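PDB 4KD5: ABC-type transport system, molybdenum-specific extracellular solute-binding protein from Clostridium difficile, which probably binds molybdate or tungstate outside the cell and hands the oxyanion to an ABC transporter for uptake. Local coordinates for residues K74-D79 and P195-K200; K82-N87 and F214-S219. All blocks are in the same frame, centred on the assembly; numbering follows the deposited sequence.

Interaction 1: K74-D79 and P195-K200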
ATOM      1  N   LYS A  74      19.235  11.001   2.296  1.00 68.73           N
ATOM      2  CA  LYS A  74      18.411   9.797   2.152  1.00 67.78           C
ATOM      3  C   LYS A  74      17.246   9.696   3.146  1.00 64.33           C
ATOM      4  O   LYS A  74      16.922   8.614   3.635  1.00 72.62           O
ATOM      5  CB  LYS A  74      19.288   8.537   2.190  1.00 71.94           C
ATOM      6  CG  LYS A  74      20.193   8.380   0.967  1.00 73.08           C
ATOM      7  CD  LYS A  74      20.818   6.993   0.914  1.00 73.86           C
ATOM      8  CE  LYS A  74      21.218   6.620  -0.504  1.00 78.94           C
ATOM      9  NZ  LYS A  74      20.061   6.732  -1.437  1.00 75.84           N
ATOM     10  N   LEU A  75      16.609  10.830   3.417  1.00 49.94           N
ATOM     11  CA  LEU A  75      15.484  10.880   4.339  1.00 44.82           C
ATOM     12  C   LEU A  75      14.156  10.858   3.583  1.00 51.85           C
ATOM     13  O   LEU A  75      13.086  10.991   4.184  1.00 55.29           O
ATOM     14  CB  LEU A  75      15.576  12.123   5.227  1.00 46.55           C
ATOM     15  CG  LEU A  75      16.792  12.200   6.152  1.00 49.13           C
ATOM     16  CD1 LEU A  75      16.854  13.535   6.870  1.00 47.52           C
ATOM     17  CD2 LEU A  75      16.767  11.076   7.165  1.00 49.05           C
ATOM     18  N   LEU A  76      14.228  10.670   2.267  1.00 48.66           N
ATOM     19  CA  LEU A  76      13.035  10.653   1.425  1.00 41.58           C
ATOM     20  C   LEU A  76      12.876   9.321   0.705  1.00 46.74           C
ATOM     21  O   LEU A  76      13.864   8.629   0.437  1.00 48.53           O
ATOM     22  CB  LEU A  76      13.091  11.774   0.383  1.00 40.15           C
ATOM     23  CG  LEU A  76      13.132  13.222   0.865  1.00 40.63           C
ATOM     24  CD1 LEU A  76      13.071  14.190  -0.304  1.00 47.28           C
ATOM     25  CD2 LEU A  76      11.993  13.495   1.816  1.00 38.39           C
ATOM     26  N   VAL A  77      11.630   8.962   0.409  1.00 46.27           N
ATOM     27  CA  VAL A  77      11.348   7.901  -0.547  1.00 46.74           C
ATOM     28  C   VAL A  77      11.487   8.555  -1.924  1.00 49.20           C
ATOM     29  O   VAL A  77      10.557   9.208  -2.403  1.00 45.79           O
ATOM     30  CB  VAL A  77       9.929   7.327  -0.356  1.00 47.41           C
ATOM     31  CG1 VAL A  77       9.712   6.122  -1.254  1.00 36.35           C
ATOM     32  CG2 VAL A  77       9.709   6.929   1.095  1.00 41.32           C
ATOM     33  N   SER A  78      12.659   8.387  -2.537  1.00 48.49           N
ATOM     34  CA  SER A  78      13.061   9.136  -3.733  1.00 49.82           C
ATOM     35  C   SER A  78      12.066   9.136  -4.897  1.00 51.13           C
ATOM     36  O   SER A  78      11.817  10.177  -5.507  1.00 50.04           O
ATOM     37  CB  SER A  78      14.429   8.655  -4.228  1.00 50.62           C
ATOM     38  OG  SER A  78      15.440   8.901  -3.275  1.00 57.74           O
ATOM     39  N   ASP A  79      11.509   7.971  -5.209  1.00 56.77           N
ATOM     40  CA  ASP A  79      10.601   7.845  -6.345  1.00 59.27           C
ATOM     41  C   ASP A  79       9.250   8.534  -6.128  1.00 50.66           C
ATOM     42  O   ASP A  79       8.434   8.602  -7.045  1.00 54.20           O
ATOM     43  CB  ASP A  79      10.402   6.375  -6.727  1.00 74.25           C
ATOM     44  CG  ASP A  79      10.479   5.445  -5.533  1.00 86.80           C
ATOM     45  OD1 ASP A  79       9.589   4.575  -5.397  1.00 86.68           O
ATOM     46  OD2 ASP A  79      11.434   5.573  -4.738  1.00 94.81           O
ATOM     47  N   PRO A 195       7.276  21.263  -4.260  1.00 54.38           N
ATOM     48  CA  PRO A 195       7.518  19.819  -4.367  1.00 51.62           C
ATOM     49  C   PRO A 195       6.909  19.043  -3.204  1.00 49.47           C
ATOM     50  O   PRO A 195       6.819  19.573  -2.089  1.00 47.05           O
ATOM     51  CB  PRO A 195       9.045  19.715  -4.320  1.00 49.24           C
ATOM     52  CG  PRO A 195       9.474  20.904  -3.523  1.00 57.15           C
ATOM     53  CD  PRO A 195       8.467  22.000  -3.796  1.00 54.88           C
ATOM     54  N   VAL A 196       6.489  17.806  -3.471  1.00 38.59           N
ATOM     55  CA  VAL A 196       5.965  16.928  -2.433  1.00 33.62           C
ATOM     56  C   VAL A 196       6.821  15.662  -2.396  1.00 40.20           C
ATOM     57  O   VAL A 196       7.382  15.260  -3.415  1.00 41.22           O
ATOM     58  CB  VAL A 196       4.472  16.576  -2.694  1.00 43.30           C
ATOM     59  CG1 VAL A 196       4.316  15.787  -3.984  1.00 42.57           C
ATOM     60  CG2 VAL A 196       3.870  15.796  -1.530  1.00 33.36           C
ATOM     61  N   SER A 197       6.947  15.047  -1.224  1.00 40.35           N
ATOM     62  CA  SER A 197       7.639  13.762  -1.120  1.00 45.86           C
ATOM     63  C   SER A 197       7.166  12.962   0.088  1.00 48.23           C
ATOM     64  O   SER A 197       6.819  13.538   1.119  1.00 51.62           O
ATOM     65  CB  SER A 197       9.152  13.971  -1.040  1.00 47.37           C
ATOM     66  OG  SER A 197       9.824  12.726  -0.997  1.00 61.00           O
ATOM     67  N   VAL A 198       7.154  11.638  -0.037  1.00 45.64           N
ATOM     68  CA  VAL A 198       6.902  10.774   1.112  1.00 48.72           C
ATOM     69  C   VAL A 198       8.196  10.669   1.917  1.00 49.87           C
ATOM     70  O   VAL A 198       9.280  10.545   1.341  1.00 46.76           O
ATOM     71  CB  VAL A 198       6.432   9.372   0.682  1.00 48.15           C
ATOM     72  CG1 VAL A 198       6.282   8.458   1.887  1.00 36.60           C
ATOM     73  CG2 VAL A 198       5.113   9.461  -0.056  1.00 46.17           C
ATOM     74  N   ILE A 199       8.088  10.733   3.241  1.00 44.98           N
ATOM     75  CA  ILE A 199       9.259  10.659   4.109  1.00 45.31           C
ATOM     76  C   ILE A 199       9.698   9.203   4.308  1.00 44.34           C
ATOM     77  O   ILE A 199       8.860   8.322   4.497  1.00 46.14           O
ATOM     78  CB  ILE A 199       8.969  11.329   5.461  1.00 54.72           C
ATOM     79  CG1 ILE A 199       8.496  12.765   5.245  1.00 54.52           C
ATOM     80  CG2 ILE A 199      10.191  11.319   6.350  1.00 52.36           C
ATOM     81  CD1 ILE A 199       9.484  13.620   4.480  1.00 44.89           C
ATOM     82  N   LYS A 200      11.006   8.957   4.260  1.00 45.75           N
ATOM     83  CA  LYS A 200      11.561   7.602   4.331  1.00 53.82           C
ATOM     84  C   LYS A 200      11.264   6.905   5.657  1.00 54.25           C
ATOM     85  O   LYS A 200      10.916   5.725   5.687  1.00 49.91           O
ATOM     86  CB  LYS A 200      13.073   7.655   4.095  1.00 57.76           C
ATOM     87  CG  LYS A 200      13.751   6.302   3.994  1.00 58.82           C
ATOM     88  CD  LYS A 200      13.379   5.597   2.704  1.00 63.07           C
ATOM     89  CE  LYS A 200      14.603   4.962   2.064  1.00 75.15           C
ATOM     90  NZ  LYS A 200      15.704   5.948   1.875  1.00 78.84           N
TER

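Interaction 2: K82-N87 and F214-S219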
ATOM      1  N   LYS A  82       7.947  14.597  -6.401  1.00 47.71           N
ATOM      2  CA  LYS A  82       7.195  15.178  -7.511  1.00 49.97           C
ATOM      3  C   LYS A  82       6.917  16.654  -7.286  1.00 45.56           C
ATOM      4  O   LYS A  82       6.963  17.139  -6.153  1.00 49.49           O
ATOM      5  CB  LYS A  82       5.862  14.443  -7.701  1.00 56.17           C
ATOM      6  CG  LYS A  82       5.903  13.308  -8.702  1.00 65.96           C
ATOM      7  CD  LYS A  82       5.747  11.959  -8.023  1.00 71.78           C
ATOM      8  CE  LYS A  82       6.221  10.843  -8.944  1.00 83.44           C
ATOM      9  NZ  LYS A  82       5.987   9.493  -8.358  1.00 88.51           N
ATOM     10  N   ASP A  83       6.610  17.357  -8.368  1.00 45.22           N
ATOM     11  CA  ASP A  83       6.149  18.728  -8.271  1.00 52.72           C
ATOM     12  C   ASP A  83       4.632  18.727  -8.153  1.00 54.26           C
ATOM     13  O   ASP A  83       3.935  18.338  -9.089  1.00 55.15           O
ATOM     14  CB  ASP A  83       6.604  19.530  -9.492  1.00 60.78           C
ATOM     15  CG  ASP A  83       8.101  19.732  -9.526  1.00 68.79           C
ATOM     16  OD1 ASP A  83       8.715  19.718  -8.445  1.00 71.27           O
ATOM     17  OD2 ASP A  83       8.659  19.894 -10.633  1.00 72.12           O
ATOM     18  N   LEU A  84       4.134  19.130  -6.988  1.00 49.76           N
ATOM     19  CA  LEU A  84       2.702  19.131  -6.725  1.00 48.24           C
ATOM     20  C   LEU A  84       1.996  20.217  -7.536  1.00 52.29           C
ATOM     21  O   LEU A  84       1.295  19.923  -8.509  1.00 56.04           O
ATOM     22  CB  LEU A  84       2.449  19.318  -5.230  1.00 44.39           C
ATOM     23  CG  LEU A  84       1.006  19.248  -4.754  1.00 45.82           C
ATOM     24  CD1 LEU A  84       0.345  18.054  -5.398  1.00 42.48           C
ATOM     25  CD2 LEU A  84       0.950  19.154  -3.238  1.00 33.73           C
ATOM     26  N   VAL A  85       2.189  21.469  -7.130  1.00 43.93           N
ATOM     27  CA  VAL A  85       1.674  22.607  -7.882  1.00 44.53           C
ATOM     28  C   VAL A  85       2.752  23.667  -8.035  1.00 51.00           C
ATOM     29  O   VAL A  85       3.828  23.572  -7.441  1.00 50.90           O
ATOM     30  CB  VAL A  85       0.438  23.243  -7.220  1.00 48.32           C
ATOM     31  CG1 VAL A  85      -0.649  22.210  -7.010  1.00 45.65           C
ATOM     32  CG2 VAL A  85       0.816  23.887  -5.893  1.00 53.30           C
ATOM     33  N   LYS A  86       2.456  24.679  -8.836  1.00 50.55           N
ATOM     34  CA  LYS A  86       3.355  25.807  -8.985  1.00 63.59           C
ATOM     35  C   LYS A  86       2.543  27.086  -8.893  1.00 65.32           C
ATOM     36  O   LYS A  86       1.327  27.069  -9.090  1.00 64.16           O
ATOM     37  CB  LYS A  86       4.114  25.732 -10.312  1.00 68.93           C
ATOM     38  CG  LYS A  86       3.223  25.815 -11.543  1.00 74.08           C
ATOM     39  CD  LYS A  86       4.007  25.633 -12.850  1.00 88.26           C
ATOM     40  CE  LYS A  86       5.478  25.295 -12.634  1.00 97.98           C
ATOM     41  NZ  LYS A  86       5.731  23.837 -12.447  1.00 97.95           N
ATOM     42  N   ASN A  87       3.204  28.193  -8.578  1.00 65.53           N
ATOM     43  CA  ASN A  87       2.510  29.469  -8.511  1.00 55.55           C
ATOM     44  C   ASN A  87       2.840  30.323  -9.721  1.00 59.39           C
ATOM     45  O   ASN A  87       3.755  30.004 -10.482  1.00 68.03           O
ATOM     46  CB  ASN A  87       2.871  30.208  -7.222  1.00 66.34           C
ATOM     47  CG  ASN A  87       1.651  30.692  -6.472  1.00 65.29           C
ATOM     48  OD1 ASN A  87       0.658  31.103  -7.077  1.00 67.67           O
ATOM     49  ND2 ASN A  87       1.712  30.636  -5.145  1.00 60.50           N
ATOM     50  N   PHE A 214      -3.571  11.484  -4.540  1.00 43.06           N
ATOM     51  CA  PHE A 214      -4.810  12.253  -4.542  1.00 46.12           C
ATOM     52  C   PHE A 214      -4.490  13.707  -4.861  1.00 40.98           C
ATOM     53  O   PHE A 214      -5.224  14.376  -5.585  1.00 46.26           O
ATOM     54  CB  PHE A 214      -5.533  12.164  -3.197  1.00 42.11           C
ATOM     55  CG  PHE A 214      -6.695  13.108  -3.075  1.00 47.91           C
ATOM     56  CD1 PHE A 214      -7.857  12.894  -3.803  1.00 54.46           C
ATOM     57  CD2 PHE A 214      -6.629  14.209  -2.233  1.00 43.06           C
ATOM     58  CE1 PHE A 214      -8.934  13.765  -3.697  1.00 53.87           C
ATOM     59  CE2 PHE A 214      -7.700  15.083  -2.120  1.00 46.86           C
ATOM     60  CZ  PHE A 214      -8.857  14.859  -2.853  1.00 51.33           C
ATOM     61  N   LEU A 215      -3.380  14.180  -4.309  1.00 43.70           N
ATOM     62  CA  LEU A 215      -2.913  15.541  -4.535  1.00 47.94           C
ATOM     63  C   LEU A 215      -2.543  15.749  -6.000  1.00 49.88           C
ATOM     64  O   LEU A 215      -2.791  16.812  -6.567  1.00 46.27           O
ATOM     65  CB  LEU A 215      -1.707  15.836  -3.640  1.00 46.09           C
ATOM     66  CG  LEU A 215      -1.889  15.658  -2.134  1.00 48.66           C
ATOM     67  CD1 LEU A 215      -0.594  15.947  -1.382  1.00 48.67           C
ATOM     68  CD2 LEU A 215      -2.997  16.558  -1.630  1.00 45.37           C
ATOM     69  N   LEU A 216      -1.959  14.720  -6.606  1.00 44.55           N
ATOM     70  CA  LEU A 216      -1.502  14.784  -7.990  1.00 43.71           C
ATOM     71  C   LEU A 216      -2.622  14.428  -8.964  1.00 51.63           C
ATOM     72  O   LEU A 216      -2.432  14.455 -10.181  1.00 53.94           O
ATOM     73  CB  LEU A 216      -0.299  13.857  -8.193  1.00 39.56           C
ATOM     74  CG  LEU A 216       0.917  14.108  -7.301  1.00 44.88           C
ATOM     75  CD1 LEU A 216       1.921  12.974  -7.399  1.00 38.06           C
ATOM     76  CD2 LEU A 216       1.589  15.425  -7.659  1.00 43.63           C
ATOM     77  N   SER A 217      -3.794  14.099  -8.425  1.00 53.97           N
ATOM     78  CA  SER A 217      -4.936  13.709  -9.253  1.00 58.15           C
ATOM     79  C   SER A 217      -5.715  14.919  -9.766  1.00 55.47           C
ATOM     80  O   SER A 217      -5.557  16.031  -9.255  1.00 57.31           O
ATOM     81  CB  SER A 217      -5.871  12.783  -8.475  1.00 62.19           C
ATOM     82  OG  SER A 217      -6.655  13.513  -7.550  1.00 64.88           O
ATOM     83  N   GLU A 218      -6.551  14.688 -10.774  1.00 59.14           N
ATOM     84  CA  GLU A 218      -7.326  15.752 -11.405  1.00 64.16           C
ATOM     85  C   GLU A 218      -8.195  16.509 -10.404  1.00 71.82           C
ATOM     86  O   GLU A 218      -8.235  17.737 -10.414  1.00 78.97           O
ATOM     87  CB  GLU A 218      -8.168  15.182 -12.554  1.00 64.70           C
ATOM     88  CG  GLU A 218      -7.335  14.505 -13.640  1.00 76.25           C
ATOM     89  CD  GLU A 218      -8.164  13.655 -14.586  1.00 89.30           C
ATOM     90  OE1 GLU A 218      -9.399  13.833 -14.625  1.00 98.93           O
ATOM     91  OE2 GLU A 218      -7.576  12.805 -15.289  1.00 90.05           O
ATOM     92  N   SER A 219      -8.875  15.775  -9.530  1.00 67.17           N
ATOM     93  CA  SER A 219      -9.722  16.397  -8.513  1.00 72.95           C
ATOM     94  C   SER A 219      -8.900  17.164  -7.474  1.00 69.82           C
ATOM     95  O   SER A 219      -9.304  18.239  -7.029  1.00 71.08           O
ATOM     96  CB  SER A 219     -10.602  15.353  -7.821  1.00 78.13           C
ATOM     97  OG  SER A 219      -9.859  14.614  -6.867  1.00 83.52           O
TER

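Interaction 1: K74-D79 and P195-K200
L75 and V77 of the loop 74-79 are joined by two backbone hydrogen bonds to residues 195-200, on and just after strand 193-198. K200 N gives to L75 O at 2.9 Å, and V77 N gives to V198 O at 3.0 Å. Between them the backbones of L76 and I199 form a single beta bridge.

The lysine adds a looser polar touch. K200 leaves its backbone with CG anti to N (chi1 -174°), and bends at each later torsion carry the chain back across the loop to K74 O, which K200 NZ approaches to 3.4 Å, a weak hydrogen bond. K74 has a positive phi and is the C-prime residue of a Schellman motif that closes helix 65-72; the loop therefore turns off the helix just before it meets the strand. The strand belongs to the central sheet of an alpha/beta domain of the periplasmic-binding-protein type, and this loop is the link from helix 65-72 to strand 82-94.

The side-chain packing falls into two groups. In one, L76 lays both methyls of its fork against the serine hydroxyl, CD1 and CD2 each 3.6 Å from S197 OG, while L76 CD2 also meets I199 CD1 at 3.7 Å in a purely apolar contact. M67 and L70 of helix 65-72 pack on the same leucine. In the other, V77 puts CG2 against V198 CG1 at 3.8 Å, close to I199 O as well. V198 is covered further by A208, K209 and E212 of helix 205-215. T80, just beyond the loop, hydrogen-bonds through OG1 with V77 O and V198 N.

Interaction 2: K82-N87 and F214-S219
K82 makes the first touch, with the middle of its side chain: K82 CD lies 4.0 Å from L216 CD1, and the two side chains cross at about a right angle. K82 sets out toward 214-219, but its chain bends at chi2 (111°) and then runs out past the leucine. Its ammonium group ends on D79 O, so what it offers L216 is purely its aliphatic part.

D83 turns its side chain away from 214-219. Its part here is played by the backbone, D83 O standing 4.0 Å from L216 CD2.

L84 carries the contact. With CG anti to the backbone N (chi1 -176°), the fork is directed to the helix end, where CD1 rests against both leucines. L84 CD1 is 3.5 Å from L215 CB and 3.7 Å from L216 CD2. The other methyl, L84 CD2, reaches L215 CD1 at 4.0 Å. L216 CD2 in turn lies over the strand backbone, 4.0 Å from L84 CA. No hydrogen bond crosses between the two segments; the join is made by packing. A polar bridge is supplied from beside it by Q221, whose NE2 is hydrogen-bonded to both L84 O and L215 O.

From V85 onward the strand draws away from the helix end, and V85 leans on Q221 and F224.

L215 and L216 sit where helix 205-215 stops and the chain turns into helix 218-226, which starts after S217 at the N-cap position. In this alpha/beta domain of the periplasmic-binding-protein type, both helices pack on strand 82-94, which pairs in the sheet with strand 193-198. F224 of helix 218-226 covers both L84 and L215, and I23 of helix 17-28 packs on L215 as well.

The centres of interactions 1 and 2 lie about 16 Å apart, and the two share one sheet, in which strands 193-198 and 82-94 are antiparallel neighbours. Their segments alternate along the chain: 74-79, 82-87, 195-200, 214-219. They touch directly where V196 N meets K82 O at 2.8 Å, probably a hydrogen bond, and V196 CG1 packs on L84 CB. Helix 205-215 follows strand 193-198 in the chain and ends at interaction 2. Segments from the first 90 residues are thus tied to the C-terminal part, so this domain is assembled from both ends of the sequence, as in periplasmic binding proteins generally.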